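Local coordinates for NTF2-like Protein (Anabaena variabilis ATCC 29413, PDB 3DMC), which is of unknown function but has the NTF2-like fold of the SnoaL-like family, whose curved sheet and helices typically enclose a pocket that in some relatives binds small molecules, at residues N9-A14 with D81-N86. Numbering follows the deposited sequence.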
ATOM      1  N   ASN A   9      -5.440 -20.563  -1.254  1.00 12.97           N
ATOM      2  CA  ASN A   9      -6.497 -20.149  -2.178  1.00 10.97           C
ATOM      3  C   ASN A   9      -6.492 -18.643  -2.272  1.00 11.01           C
ATOM      4  O   ASN A   9      -6.790 -18.055  -3.314  1.00 13.27           O
ATOM      5  CB  ASN A   9      -7.867 -20.575  -1.631  1.00 12.06           C
ATOM      6  CG  ASN A   9      -9.026 -20.113  -2.469  1.00 22.23           C
ATOM      7  OD1 ASN A   9      -9.270 -20.643  -3.563  1.00 23.84           O
ATOM      8  ND2 ASN A   9      -9.809 -19.158  -1.928  1.00 22.82           N
ATOM      9  N   THR A  10      -6.135 -18.026  -1.162  1.00 10.91           N
ATOM     10  CA  THR A  10      -6.100 -16.560  -1.112  1.00 11.35           C
ATOM     11  C   THR A  10      -5.116 -16.019  -2.165  1.00  9.83           C
ATOM     12  O   THR A  10      -5.448 -15.154  -2.966  1.00 10.44           O
ATOM     13  CB  THR A  10      -5.832 -16.048   0.335  1.00 10.50           C
ATOM     14  OG1 THR A  10      -6.982 -16.374   1.160  1.00 11.25           O
ATOM     15  CG2 THR A  10      -5.554 -14.551   0.356  1.00 11.84           C
ATOM     16  N   LEU A  11      -3.912 -16.562  -2.147  1.00 11.01           N
ATOM     17  CA  LEU A  11      -2.879 -16.173  -3.105  1.00 11.44           C
ATOM     18  C   LEU A  11      -3.293 -16.522  -4.526  1.00 10.38           C
ATOM     19  O   LEU A  11      -3.157 -15.713  -5.449  1.00 11.91           O
ATOM     20  CB  LEU A  11      -1.529 -16.816  -2.798  1.00 11.87           C
ATOM     21  CG  LEU A  11      -0.494 -16.035  -1.999  1.00 20.01           C
ATOM     22  CD1 LEU A  11       0.780 -16.852  -1.922  1.00 13.93           C
ATOM     23  CD2 LEU A  11      -0.218 -14.667  -2.667  1.00 16.23           C
ATOM     24  N   LYS A  12      -3.812 -17.743  -4.703  1.00 13.30           N
ATOM     25  CA  LYS A  12      -4.207 -18.205  -6.011  1.00 12.30           C
ATOM     26  C   LYS A  12      -5.241 -17.275  -6.642  1.00 14.11           C
ATOM     27  O   LYS A  12      -5.079 -16.767  -7.755  1.00 12.36           O
ATOM     28  CB  LYS A  12      -4.748 -19.636  -5.949  1.00 15.29           C
ATOM     29  CG  LYS A  12      -5.012 -20.208  -7.330  1.00 21.53           C
ATOM     30  CD  LYS A  12      -5.155 -21.724  -7.280  1.00 33.25           C
ATOM     31  CE  LYS A  12      -5.613 -22.285  -8.618  1.00 32.81           C
ATOM     32  NZ  LYS A  12      -7.002 -21.848  -8.918  1.00 39.78           N
ATOM     33  N   VAL A  13      -6.304 -17.039  -5.890  1.00 12.56           N
ATOM     34  CA  VAL A  13      -7.422 -16.219  -6.369  1.00 13.63           C
ATOM     35  C   VAL A  13      -6.960 -14.780  -6.613  1.00  9.02           C
ATOM     36  O   VAL A  13      -7.271 -14.186  -7.640  1.00  8.89           O
ATOM     37  CB  VAL A  13      -8.631 -16.274  -5.407  1.00 12.75           C
ATOM     38  CG1 VAL A  13      -9.690 -15.228  -5.778  1.00 12.24           C
ATOM     39  CG2 VAL A  13      -9.212 -17.661  -5.427  1.00 17.16           C
ATOM     40  N   ALA A  14      -6.223 -14.225  -5.666  1.00 10.10           N
ATOM     41  CA  ALA A  14      -5.705 -12.825  -5.822  1.00 10.43           C
ATOM     42  C   ALA A  14      -4.850 -12.708  -7.086  1.00 11.97           C
ATOM     43  O   ALA A  14      -4.961 -11.727  -7.856  1.00 10.99           O
ATOM     44  CB  ALA A  14      -4.895 -12.358  -4.576  1.00 11.80           C
ATOM     45  N   ASP A  81       6.656  -5.922  -7.821  1.00  8.71           N
ATOM     46  CA  ASP A  81       7.875  -5.935  -7.003  1.00 10.86           C
ATOM     47  C   ASP A  81       7.718  -6.739  -5.719  1.00 12.75           C
ATOM     48  O   ASP A  81       8.640  -7.419  -5.293  1.00 12.83           O
ATOM     49  CB  ASP A  81       8.375  -4.513  -6.720  1.00 10.82           C
ATOM     50  CG  ASP A  81       8.723  -3.776  -7.999  1.00 17.63           C
ATOM     51  OD1 ASP A  81       9.409  -4.374  -8.824  1.00 16.50           O
ATOM     52  OD2 ASP A  81       8.275  -2.646  -8.199  1.00 22.63           O
ATOM     53  N   ARG A  82       6.538  -6.641  -5.122  1.00 11.32           N
ATOM     54  CA  ARG A  82       6.266  -7.292  -3.843  1.00 10.67           C
ATOM     55  C   ARG A  82       4.821  -7.722  -3.774  1.00  9.27           C
ATOM     56  O   ARG A  82       3.930  -6.950  -4.094  1.00 10.05           O
ATOM     57  CB  ARG A  82       6.610  -6.347  -2.676  1.00  9.07           C
ATOM     58  CG  ARG A  82       8.081  -5.925  -2.640  1.00 15.03           C
ATOM     59  CD  ARG A  82       8.447  -4.976  -1.512  1.00 15.60           C
ATOM     60  NE  ARG A  82       9.891  -4.960  -1.305  1.00 16.48           N
ATOM     61  CZ  ARG A  82      10.758  -4.313  -2.086  1.00 24.61           C
ATOM     62  NH1 ARG A  82      10.338  -3.605  -3.136  1.00 18.98           N
ATOM     63  NH2 ARG A  82      12.056  -4.381  -1.830  1.00 17.05           N
ATOM     64  N   VAL A  83       4.635  -8.976  -3.382  1.00  8.24           N
ATOM     65  CA  VAL A  83       3.304  -9.530  -3.164  1.00  7.04           C
ATOM     66  C   VAL A  83       3.277 -10.166  -1.787  1.00  8.28           C
ATOM     67  O   VAL A  83       3.973 -11.153  -1.511  1.00 11.12           O
ATOM     68  CB  VAL A  83       2.996 -10.587  -4.224  1.00 12.04           C
ATOM     69  CG1 VAL A  83       1.645 -11.220  -3.972  1.00  7.77           C
ATOM     70  CG2 VAL A  83       3.025  -9.937  -5.621  1.00  9.42           C
ATOM     71  N   THR A  84       2.441  -9.605  -0.931  1.00  8.91           N
ATOM     72  CA  THR A  84       2.337 -10.087   0.448  1.00  5.50           C
ATOM     73  C   THR A  84       0.927 -10.534   0.731  1.00  5.15           C
ATOM     74  O   THR A  84      -0.003 -10.097   0.081  1.00  6.09           O
ATOM     75  CB  THR A  84       2.729  -8.965   1.452  1.00  8.55           C
ATOM     76  OG1 THR A  84       1.927  -7.816   1.202  1.00  7.25           O
ATOM     77  CG2 THR A  84       4.250  -8.586   1.369  1.00  7.88           C
ATOM     78  N   SER A  85       0.774 -11.457   1.686  1.00  6.76           N
ATOM     79  CA  SER A  85      -0.567 -11.947   2.008  1.00  9.15           C
ATOM     80  C   SER A  85      -0.711 -12.380   3.456  1.00  8.96           C
ATOM     81  O   SER A  85       0.248 -12.481   4.227  1.00  8.64           O
ATOM     82  CB  SER A  85      -0.988 -13.094   1.065  1.00 11.98           C
ATOM     83  OG  SER A  85      -0.252 -14.292   1.239  1.00 10.59           O
ATOM     84  N   ASN A  86      -1.960 -12.631   3.756  1.00  9.84           N
ATOM     85  CA  ASN A  86      -2.371 -13.299   5.018  1.00 10.83           C
ATOM     86  C   ASN A  86      -3.504 -14.276   4.687  1.00 12.20           C
ATOM     87  O   ASN A  86      -3.611 -14.725   3.546  1.00 12.31           O
ATOM     88  CB  ASN A  86      -2.701 -12.298   6.133  1.00 11.96           C
ATOM     89  CG  ASN A  86      -3.894 -11.390   5.830  1.00  8.61           C
ATOM     90  OD1 ASN A  86      -4.784 -11.745   5.089  1.00  9.55           O
ATOM     91  ND2 ASN A  86      -3.926 -10.197   6.483  1.00 10.81           N
TER
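Val83 opens the contact from the strand side: its CB points toward the helix, and CG1, anti to the backbone N (chi1 177°), comes within 4.1 Å of CD2 of Leu11. This is the apolar pair of the interface, a methyl-to-methyl touch. Thr84 turns its CB away from the helix. Ser85 again points toward it, and its CA makes the nearest approach of the two backbones, 7.0 Å from Leu11 CA. Its hydroxyl meets the isobutyl branch point: OG is 3.7 Å from Leu11 CG and 3.9 Å from CD2, while CB stands 4.1 Å from CD2. Leu11 offers only carbon here, which makes these van der Waals contacts; OG is hydrogen-bonded to Gly1 N of the second subunit. Leu11 chi1 of -96° lies well away from a staggered value, and the methyl end reaches nearer the strand than the direction of its CB suggests. An alanine in place of Leu11 is likely to open a gap beside Val83 CG1 and strip the apolar cover from the Ser85 hydroxyl. At Asn86 the contact passes to the backbone: its O sits 3.7 Å from CG2 of Thr10, whose OG1 is instead hydrogen-bonded to Glu87 O. The Asn86 side chain serves the turn through OD1, which accepts from the N atoms of Thr88 and Thr89, and the dimer through ND2, bonded to Val83 O of the second subunit. In this NTF2-like fold the start of the N-terminal helix 9-27 thus lies against the end of strand 75-85, an outermost strand of the sheet within the chain, beside the second subunit. With no hydrogen bond directly joining the segments and 164 Å² buried, they meet through van der Waals contact alone, methyl against methyl at Val83 and carbon against oxygen at Ser85 and Asn86.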